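Local atomic coordinates of class I phosphodiesterase PDEB1 (Leishmania major, PDB entry 2R8Q), a protein that belongs to the class I phosphodiesterases, here represented by an all-helical catalytic domain that holds zinc, magnesium and 3-isobutyl-1-methylxanthine. Residues Leu66-Gly71 against Cys78-Leu83; Glu127-Val132 against Val200-Arg205; Thr227-Ser232 against Asp239-Leu244. All blocks are in the same frame, centred on the assembly; numbering follows the deposited sequence.

The three contacts follow one another along the chain and show how an all-helical domain ties neighbouring helices together by apolar packing, with a polar network of Glu129, Tyr202, Arg242 and Arg243 joining contacts 2 and 3. Contact 1 and contact 2, with centres 15 Å apart, meet where Cys78 CB lies 3.3 Å from Tyr131 OH. Contact 2 is joined to contact 3, 18 Å away between centres, by a salt bridge of 2.8 Å from Arg242 NE to Glu129 OE1, and Arg243 adds a cation-pi contact to Tyr202. Contacts 1 and 3 stay about 17 Å apart at their nearest atoms. Helices 127-139 and 239-254 also lead toward the zinc site, whose ligands include His140, Asp141 and Asp254.

Contact 1. Residues Leu66-Gly71 against Cys78-Leu83; sequences LLWNSG and CREQTL
The indole of Trp68 has Glu80 over one face of its six-membered ring and a backbone oxygen at its rim. Glu80 CG stands 3.4 Å from the centroid of that ring, 16° off the normal, a CH-pi contact made by the aliphatic part of an acidic side chain. Beyond CG the glutamate runs on extended, with its carboxylate plane turned 31° from the indole; OE2 comes no closer than 3.8 Å to Trp68 NE1. In the ring plane, Cys78 O approaches Trp68 CZ3 to 3.4 Å, and Leu83 CD2 lies near the same plane at another part of the rim. The indole is carried toward helix 80-92 because CG is anti to the backbone N (chi1 -178°). The setting is a pair of consecutive longer helices in an all-helical domain, joined through a turn and the short helix 72-75: helix 55-68 leads into a type I turn from Trp68 to Gly71, and after the short helix Arg79 takes the N-cap position of helix 80-92. Pro73 of that short helix touches Trp68, Cys78 and Leu83. Nearer the interior, Leu83 CD2 serves both neighbours, meeting Trp68 CB at 4.0 Å and Leu67 CB at 4.1 Å, while Leu67 also packs on Leu134 and Leu138 of helix 127-139. Within the turn, Leu67 O is gripped twice by Ser70, through N and through OG, the latter at 2.6 Å. Gly71 leaves helical geometry with a positive phi, a conformation that suits glycine.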
loop_
_atom_site.group_PDB
_atom_site.type_symbol
_atom_site.label_atom_id
_atom_site.label_comp_id
_atom_site.label_asym_id
_atom_site.label_seq_id
_atom_site.Cartn_x
_atom_site.Cartn_y
_atom_site.Cartn_z
ATOM N N LEU A 66 18.545 23.615 -5.066
ATOM C CA LEU A 66 17.848 24.255 -3.962
ATOM C C LEU A 66 18.053 23.524 -2.640
ATOM O O LEU A 66 18.395 24.143 -1.633
ATOM C CB LEU A 66 16.350 24.349 -4.265
ATOM C CG LEU A 66 15.498 25.040 -3.195
ATOM C CD1 LEU A 66 15.904 26.503 -3.066
ATOM C CD2 LEU A 66 14.028 24.935 -3.575
ATOM N N LEU A 67 17.855 22.209 -2.645
ATOM C CA LEU A 67 18.002 21.435 -1.420
ATOM C C LEU A 67 19.440 21.286 -0.939
ATOM O O LEU A 67 19.714 21.475 0.244
ATOM C CB LEU A 67 17.353 20.059 -1.582
ATOM C CG LEU A 67 15.835 20.091 -1.803
ATOM C CD1 LEU A 67 15.298 18.674 -1.768
ATOM C CD2 LEU A 67 15.162 20.937 -0.727
ATOM N N TRP A 68 20.368 20.962 -1.833
ATOM C CA TRP A 68 21.747 20.814 -1.383
ATOM C C TRP A 68 22.328 22.125 -0.872
ATOM O O TRP A 68 22.970 22.162 0.181
ATOM C CB TRP A 68 22.651 20.275 -2.491
ATOM C CG TRP A 68 24.047 20.085 -1.988
ATOM C CD1 TRP A 68 25.126 20.893 -2.219
ATOM C CD2 TRP A 68 24.484 19.089 -1.058
ATOM N NE1 TRP A 68 26.205 20.465 -1.480
ATOM C CE2 TRP A 68 25.838 19.359 -0.758
ATOM C CE3 TRP A 68 23.861 17.995 -0.442
ATOM C CZ2 TRP A 68 26.580 18.576 0.132
ATOM C CZ3 TRP A 68 24.597 17.214 0.442
ATOM C CH2 TRP A 68 25.944 17.512 0.721
ATOM N N ASN A 69 22.102 23.201 -1.616
ATOM C CA ASN A 69 22.629 24.503 -1.229
ATOM C C ASN A 69 21.978 25.091 0.018
ATOM O O ASN A 69 22.445 26.099 0.550
ATOM C CB ASN A 69 22.511 25.480 -2.401
ATOM C CG ASN A 69 23.504 25.176 -3.509
ATOM O OD1 ASN A 69 23.331 25.606 -4.651
ATOM N ND2 ASN A 69 24.560 24.440 -3.173
ATOM N N SER A 70 20.904 24.461 0.487
ATOM C CA SER A 70 20.219 24.937 1.685
ATOM C C SER A 70 21.046 24.567 2.907
ATOM O O SER A 70 20.908 25.173 3.969
ATOM C CB SER A 70 18.836 24.292 1.816
ATOM O OG SER A 70 18.947 22.936 2.209
ATOM N N GLY A 71 21.898 23.559 2.745
ATOM C CA GLY A 71 22.730 23.106 3.843
ATOM C C GLY A 71 22.065 22.056 4.715
ATOM O O GLY A 71 22.723 21.426 5.542
ATOM N N CYS A 78 23.089 13.599 4.964
ATOM C CA CYS A 78 22.662 13.064 3.680
ATOM C C CYS A 78 23.756 13.404 2.680
ATOM O O CYS A 78 24.130 14.565 2.534
ATOM C CB CYS A 78 21.339 13.694 3.236
ATOM S SG CYS A 78 20.754 13.130 1.611
ATOM N N ARG A 79 24.277 12.384 2.009
ATOM C CA ARG A 79 25.332 12.587 1.029
ATOM C C ARG A 79 24.773 13.127 -0.281
ATOM O O ARG A 79 23.612 12.900 -0.608
ATOM C CB ARG A 79 26.067 11.271 0.792
ATOM C CG ARG A 79 26.772 10.763 2.036
ATOM C CD ARG A 79 27.264 9.353 1.842
ATOM N NE ARG A 79 26.160 8.419 1.649
ATOM C CZ ARG A 79 26.318 7.116 1.458
ATOM N NH1 ARG A 79 27.539 6.602 1.435
ATOM N NH2 ARG A 79 25.265 6.326 1.296
ATOM N N GLU A 80 25.615 13.848 -1.016
ATOM C CA GLU A 80 25.236 14.446 -2.293
ATOM C C GLU A 80 24.589 13.470 -3.267
ATOM O O GLU A 80 23.509 13.738 -3.796
ATOM C CB GLU A 80 26.464 15.074 -2.960
ATOM C CG GLU A 80 26.996 16.301 -2.244
ATOM C CD GLU A 80 28.309 16.791 -2.820
ATOM O OE1 GLU A 80 29.318 16.062 -2.707
ATOM O OE2 GLU A 80 28.333 17.904 -3.386
ATOM N N GLN A 81 25.250 12.344 -3.511
ATOM C CA GLN A 81 24.723 11.355 -4.440
ATOM C C GLN A 81 23.434 10.722 -3.926
ATOM O O GLN A 81 22.576 10.332 -4.713
ATOM C CB GLN A 81 25.769 10.270 -4.719
ATOM C CG GLN A 81 25.332 9.253 -5.768
ATOM C CD GLN A 81 26.467 8.354 -6.215
ATOM O OE1 GLN A 81 27.476 8.829 -6.729
ATOM N NE2 GLN A 81 26.308 7.052 -6.020
ATOM N N THR A 82 23.292 10.621 -2.609
ATOM C CA THR A 82 22.078 10.043 -2.048
ATOM C C THR A 82 20.904 10.958 -2.377
ATOM O O THR A 82 19.844 10.488 -2.792
ATOM C CB THR A 82 22.178 9.890 -0.524
ATOM O OG1 THR A 82 23.343 9.119 -0.197
ATOM C CG2 THR A 82 20.945 9.183 0.016
ATOM N N LEU A 83 21.097 12.259 -2.185
ATOM C CA LEU A 83 20.050 13.236 -2.481
ATOM C C LEU A 83 19.655 13.188 -3.957
ATOM O O LEU A 83 18.468 13.175 -4.287
ATOM C CB LEU A 83 20.516 14.650 -2.128
ATOM C CG LEU A 83 19.558 15.790 -2.489
ATOM C CD1 LEU A 83 18.238 15.607 -1.744
ATOM C CD2 LEU A 83 20.185 17.122 -2.134
#

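Contact 2. Residues Glu127-Val132 against Val200-Arg205; sequences ELECYV and VAYAYR
Tyr202 reaches across from helix 197-212 to helix 127-139 and meets two side chains there, Leu128 and Glu129. Its CG is anti to the backbone N (chi1 -172°), which swings the phenol toward the other helix. The hydroxyl donates to Glu129 OE2 at 2.6 Å, arriving nearly in line with the C-O bond of that oxygen; OE2 sits at the ring's edge, in its plane, and the carboxylate plane is 20° from that of the phenol. Nearer the tyrosine backbone, CD2 of the ring is 4.3 Å from Leu128 CD2, an apolar touch that flanks the polar one. Glu129 is buried, and both of its oxygens are engaged: OE1 takes a hydrogen bond from Thr126 N besides its salt bridge to Arg242, so the carboxylate is held by several partners and is probably favoured as the anion. This is helix-on-helix packing in the all-helical phosphodiesterase domain; the short axes cross at -49° and come within 10.3 Å, with long side chains bridging one end. At Ala203 the contact is made by small groups: its CB lies 3.9 Å from Val132 CG2, and its carbonyl O is 3.7 Å from Val132 CG1, so each methyl of the valine has its own contact on Ala203. Beyond it, Tyr204 turns its CB away from helix 127-139 and packs on Pro158 of the second subunit, where Arg205 also touches Ile161 of that subunit.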
loop_
_atom_site.group_PDB
_atom_site.type_symbol
_atom_site.label_atom_id
_atom_site.label_comp_id
_atom_site.label_asym_id
_atom_site.label_seq_id
_atom_site.Cartn_x
_atom_site.Cartn_y
_atom_site.Cartn_z
ATOM N N GLU A 127 15.119 22.602 12.462
ATOM C CA GLU A 127 15.781 22.432 11.173
ATOM C C GLU A 127 15.457 21.059 10.591
ATOM O O GLU A 127 15.302 20.912 9.381
ATOM C CB GLU A 127 17.296 22.603 11.317
ATOM C CG GLU A 127 17.707 24.000 11.746
ATOM C CD GLU A 127 19.209 24.205 11.718
ATOM O OE1 GLU A 127 19.937 23.356 12.273
ATOM O OE2 GLU A 127 19.660 25.222 11.147
ATOM N N LEU A 128 15.343 20.054 11.454
ATOM C CA LEU A 128 15.013 18.712 10.993
ATOM C C LEU A 128 13.635 18.705 10.334
ATOM O O LEU A 128 13.439 18.074 9.295
ATOM C CB LEU A 128 15.029 17.718 12.162
ATOM C CG LEU A 128 14.593 16.289 11.812
ATOM C CD1 LEU A 128 15.487 15.725 10.719
ATOM C CD2 LEU A 128 14.653 15.409 13.053
ATOM N N GLU A 129 12.683 19.410 10.939
ATOM C CA GLU A 129 11.330 19.469 10.395
ATOM C C GLU A 129 11.300 20.206 9.061
ATOM O O GLU A 129 10.531 19.851 8.165
ATOM C CB GLU A 129 10.391 20.104 11.424
ATOM C CG GLU A 129 10.270 19.219 12.658
ATOM C CD GLU A 129 9.578 19.870 13.836
ATOM O OE1 GLU A 129 9.619 21.113 13.967
ATOM O OE2 GLU A 129 9.014 19.117 14.657
ATOM N N CYS A 130 12.145 21.222 8.912
ATOM C CA CYS A 130 12.206 21.955 7.649
ATOM C C CYS A 130 12.721 21.015 6.562
ATOM O O CYS A 130 12.199 20.993 5.444
ATOM C CB CYS A 130 13.136 23.163 7.767
ATOM S SG CYS A 130 12.456 24.512 8.751
ATOM N N TYR A 131 13.747 20.239 6.902
ATOM C CA TYR A 131 14.351 19.284 5.978
ATOM C C TYR A 131 13.327 18.235 5.556
ATOM O O TYR A 131 13.131 17.986 4.367
ATOM C CB TYR A 131 15.556 18.613 6.650
ATOM C CG TYR A 131 16.240 17.547 5.825
ATOM C CD1 TYR A 131 16.660 17.807 4.518
ATOM C CD2 TYR A 131 16.479 16.281 6.353
ATOM C CE1 TYR A 131 17.298 16.829 3.761
ATOM C CE2 TYR A 131 17.118 15.296 5.603
ATOM C CZ TYR A 131 17.523 15.579 4.308
ATOM O OH TYR A 131 18.133 14.603 3.555
ATOM N N VAL A 132 12.667 17.627 6.536
ATOM C CA VAL A 132 11.663 16.614 6.245
ATOM C C VAL A 132 10.518 17.178 5.402
ATOM O O VAL A 132 10.027 16.516 4.492
ATOM C CB VAL A 132 11.105 16.005 7.550
ATOM C CG1 VAL A 132 9.962 15.043 7.236
ATOM C CG2 VAL A 132 12.226 15.282 8.293
ATOM N N VAL A 200 14.935 9.056 12.835
ATOM C CA VAL A 200 14.418 8.423 11.624
ATOM C C VAL A 200 12.933 8.124 11.810
ATOM O O VAL A 200 12.123 8.392 10.925
ATOM C CB VAL A 200 15.161 7.105 11.290
ATOM C CG1 VAL A 200 14.448 6.373 10.161
ATOM C CG2 VAL A 200 16.591 7.407 10.872
ATOM N N ALA A 201 12.575 7.575 12.965
ATOM C CA ALA A 201 11.176 7.263 13.237
ATOM C C ALA A 201 10.360 8.552 13.260
ATOM O O ALA A 201 9.229 8.596 12.768
ATOM C CB ALA A 201 11.052 6.538 14.569
ATOM N N TYR A 202 10.939 9.598 13.841
ATOM C CA TYR A 202 10.278 10.897 13.927
ATOM C C TYR A 202 10.047 11.444 12.518
ATOM O O TYR A 202 8.964 11.940 12.194
ATOM C CB TYR A 202 11.155 11.874 14.717
ATOM C CG TYR A 202 10.491 13.196 15.030
ATOM C CD1 TYR A 202 9.652 13.335 16.136
ATOM C CD2 TYR A 202 10.700 14.313 14.218
ATOM C CE1 TYR A 202 9.042 14.553 16.427
ATOM C CE2 TYR A 202 10.095 15.532 14.497
ATOM C CZ TYR A 202 9.267 15.646 15.604
ATOM O OH TYR A 202 8.669 16.852 15.890
ATOM N N ALA A 203 11.079 11.341 11.689
ATOM C CA ALA A 203 11.016 11.821 10.311
ATOM C C ALA A 203 9.945 11.102 9.498
ATOM O O ALA A 203 9.193 11.738 8.759
ATOM C CB ALA A 203 12.377 11.663 9.646
ATOM N N TYR A 204 9.875 9.777 9.619
ATOM C CA TYR A 204 8.872 9.026 8.875
ATOM C C TYR A 204 7.455 9.404 9.288
ATOM O O TYR A 204 6.571 9.537 8.442
ATOM C CB TYR A 204 9.067 7.515 9.049
ATOM C CG TYR A 204 10.013 6.902 8.043
ATOM C CD1 TYR A 204 11.327 6.591 8.388
ATOM C CD2 TYR A 204 9.590 6.626 6.740
ATOM C CE1 TYR A 204 12.198 6.017 7.463
ATOM C CE2 TYR A 204 10.452 6.053 5.806
ATOM C CZ TYR A 204 11.754 5.750 6.176
ATOM O OH TYR A 204 12.604 5.159 5.270
ATOM N N ARG A 205 7.227 9.576 10.586
ATOM C CA ARG A 205 5.892 9.938 11.026
ATOM C C ARG A 205 5.515 11.324 10.512
ATOM O O ARG A 205 4.374 11.557 10.127
ATOM C CB ARG A 205 5.788 9.885 12.554
ATOM C CG ARG A 205 4.376 10.158 13.065
ATOM C CD ARG A 205 3.353 9.329 12.299
ATOM N NE ARG A 205 1.975 9.639 12.669
ATOM C CZ ARG A 205 1.327 9.077 13.683
ATOM N NH1 ARG A 205 1.929 8.165 14.437
ATOM N NH2 ARG A 205 0.073 9.425 13.938
#

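Contact 3. Residues Thr227-Ser232 against Asp239-Leu244; sequences TELATS and DTHRRL
Apolar contact between these segments centres on Leu229, whose two methyl branches have separate partners. CD1 is placed over one face of the His241 imidazole, though the modelled approach is too close for its exact geometry to be trusted. CD2 goes instead to Leu244, meeting its CD2 tip to tip at 3.9 Å, and Leu229 CB approaches the same Leu244 methyl. Both leucines have CG anti to the backbone N (chi1 168° for Leu229), which directs each branch toward the other helix. Together, helices 219-232 and 239-254 form a helical hairpin in the all-helical catalytic domain, linked by a loop of six residues from which Phe234 also packs on His241. Hydrogen bonding across the pair passes through water: one molecule, in the plane of the imidazole at its edge, lies 2.9 Å from His241 NE2 and donates to Ser232 OG at 3.0 Å. The other ring nitrogen, ND1, is bonded to Glu235 N of the loop, so the imidazole is held at two points of its rim. Ser232 OG in turn bonds back to Glu228 O, which Ser232 N reaches from the opposite face of the carbonyl plane. No charged pair joins the two segments; within 239-244, Arg242 grips Asp239 OD1 end-on with NH1 and NH2, at 3.0 and 2.9 Å.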
loop_
_atom_site.group_PDB
_atom_site.type_symbol
_atom_site.label_atom_id
_atom_site.label_comp_id
_atom_site.label_asym_id
_atom_site.label_seq_id
_atom_site.Cartn_x
_atom_site.Cartn_y
_atom_site.Cartn_z
ATOM N N THR A 227 -6.998 26.460 13.152
ATOM C CA THR A 227 -7.595 27.624 13.796
ATOM C C THR A 227 -7.590 27.474 15.316
ATOM O O THR A 227 -7.314 28.436 16.039
ATOM C CB THR A 227 -9.035 27.839 13.309
ATOM O OG1 THR A 227 -9.044 27.912 11.878
ATOM C CG2 THR A 227 -9.598 29.137 13.876
ATOM N N GLU A 228 -7.893 26.271 15.800
ATOM C CA GLU A 228 -7.897 26.022 17.239
ATOM C C GLU A 228 -6.477 26.217 17.767
ATOM O O GLU A 228 -6.281 26.695 18.884
ATOM C CB GLU A 228 -8.387 24.601 17.538
ATOM C CG GLU A 228 -8.440 24.235 19.023
ATOM C CD GLU A 228 -9.238 25.227 19.854
ATOM O OE1 GLU A 228 -10.285 25.705 19.373
ATOM O OE2 GLU A 228 -8.823 25.519 20.997
ATOM N N LEU A 229 -5.489 25.846 16.958
ATOM C CA LEU A 229 -4.092 26.009 17.342
ATOM C C LEU A 229 -3.829 27.495 17.575
ATOM O O LEU A 229 -3.178 27.882 18.544
ATOM C CB LEU A 229 -3.174 25.488 16.231
ATOM C CG LEU A 229 -1.685 25.824 16.341
ATOM C CD1 LEU A 229 -1.113 25.205 17.596
ATOM C CD2 LEU A 229 -0.951 25.315 15.108
ATOM N N ALA A 230 -4.350 28.324 16.678
ATOM C CA ALA A 230 -4.181 29.768 16.777
ATOM C C ALA A 230 -5.036 30.346 17.903
ATOM O O ALA A 230 -4.668 31.343 18.525
ATOM C CB ALA A 230 -4.549 30.426 15.449
ATOM N N THR A 231 -6.177 29.716 18.159
ATOM C CA THR A 231 -7.091 30.157 19.209
ATOM C C THR A 231 -6.513 29.918 20.602
ATOM O O THR A 231 -6.675 30.744 21.504
ATOM C CB THR A 231 -8.445 29.419 19.113
ATOM O OG1 THR A 231 -9.110 29.796 17.902
ATOM C CG2 THR A 231 -9.330 29.760 20.306
ATOM N N SER A 232 -5.840 28.784 20.776
ATOM C CA SER A 232 -5.252 28.439 22.063
ATOM C C SER A 232 -3.843 29.001 22.239
ATOM O O SER A 232 -3.376 29.172 23.365
ATOM C CB SER A 232 -5.237 26.918 22.244
ATOM O OG SER A 232 -4.573 26.273 21.173
ATOM N N ASP A 239 5.610 19.599 20.186
ATOM C CA ASP A 239 5.781 18.824 18.954
ATOM C C ASP A 239 4.519 18.712 18.100
ATOM O O ASP A 239 4.602 18.695 16.869
ATOM C CB ASP A 239 6.270 17.406 19.261
ATOM C CG ASP A 239 7.615 17.378 19.955
ATOM O OD1 ASP A 239 8.313 18.414 19.986
ATOM O OD2 ASP A 239 7.975 16.296 20.464
ATOM N N THR A 240 3.354 18.615 18.732
ATOM C CA THR A 240 2.118 18.491 17.966
ATOM C C THR A 240 1.763 19.799 17.278
ATOM O O THR A 240 1.176 19.796 16.202
ATOM C CB THR A 240 0.928 18.059 18.846
ATOM O OG1 THR A 240 0.575 19.125 19.739
ATOM C CG2 THR A 240 1.290 16.808 19.638
ATOM N N HIS A 241 2.111 20.918 17.903
ATOM C CA HIS A 241 1.842 22.214 17.300
ATOM C C HIS A 241 2.682 22.357 16.039
ATOM O O HIS A 241 2.184 22.771 14.986
ATOM C CB HIS A 241 2.186 23.345 18.270
ATOM C CG HIS A 241 1.139 23.584 19.311
ATOM N ND1 HIS A 241 1.125 24.711 20.104
ATOM C CD2 HIS A 241 0.060 22.851 19.677
ATOM C CE1 HIS A 241 0.081 24.664 20.913
ATOM N NE2 HIS A 241 -0.582 23.546 20.673
ATOM N N ARG A 242 3.960 22.010 16.143
ATOM C CA ARG A 242 4.846 22.114 14.998
ATOM C C ARG A 242 4.433 21.129 13.907
ATOM O O ARG A 242 4.588 21.412 12.716
ATOM C CB ARG A 242 6.304 21.888 15.422
ATOM C CG ARG A 242 6.778 22.866 16.494
ATOM C CD ARG A 242 8.297 22.936 16.549
ATOM N NE ARG A 242 8.884 21.602 16.592
ATOM C CZ ARG A 242 8.898 20.816 17.664
ATOM N NH1 ARG A 242 8.367 21.228 18.811
ATOM N NH2 ARG A 242 9.422 19.602 17.583
ATOM N N ARG A 243 3.892 19.978 14.302
ATOM C CA ARG A 243 3.455 18.999 13.311
ATOM C C ARG A 243 2.287 19.568 12.514
ATOM O O ARG A 243 2.240 19.436 11.290
ATOM C CB ARG A 243 3.028 17.685 13.974
ATOM C CG ARG A 243 2.655 16.589 12.968
ATOM C CD ARG A 243 3.799 16.339 11.987
ATOM N NE ARG A 243 5.083 16.239 12.677
ATOM C CZ ARG A 243 5.541 15.136 13.259
ATOM N NH1 ARG A 243 4.829 14.015 13.229
ATOM N NH2 ARG A 243 6.704 15.161 13.895
ATOM N N LEU A 244 1.342 20.201 13.207
ATOM C CA LEU A 244 0.193 20.791 12.536
ATOM C C LEU A 244 0.662 21.924 11.617
ATOM O O LEU A 244 0.081 22.157 10.557
ATOM C CB LEU A 244 -0.818 21.307 13.565
ATOM C CG LEU A 244 -2.098 21.948 13.017
ATOM C CD1 LEU A 244 -2.743 21.055 11.967
ATOM C CD2 LEU A 244 -3.057 22.193 14.172
HETATM O O HOH W 1 -2.867 24.093 22.356
#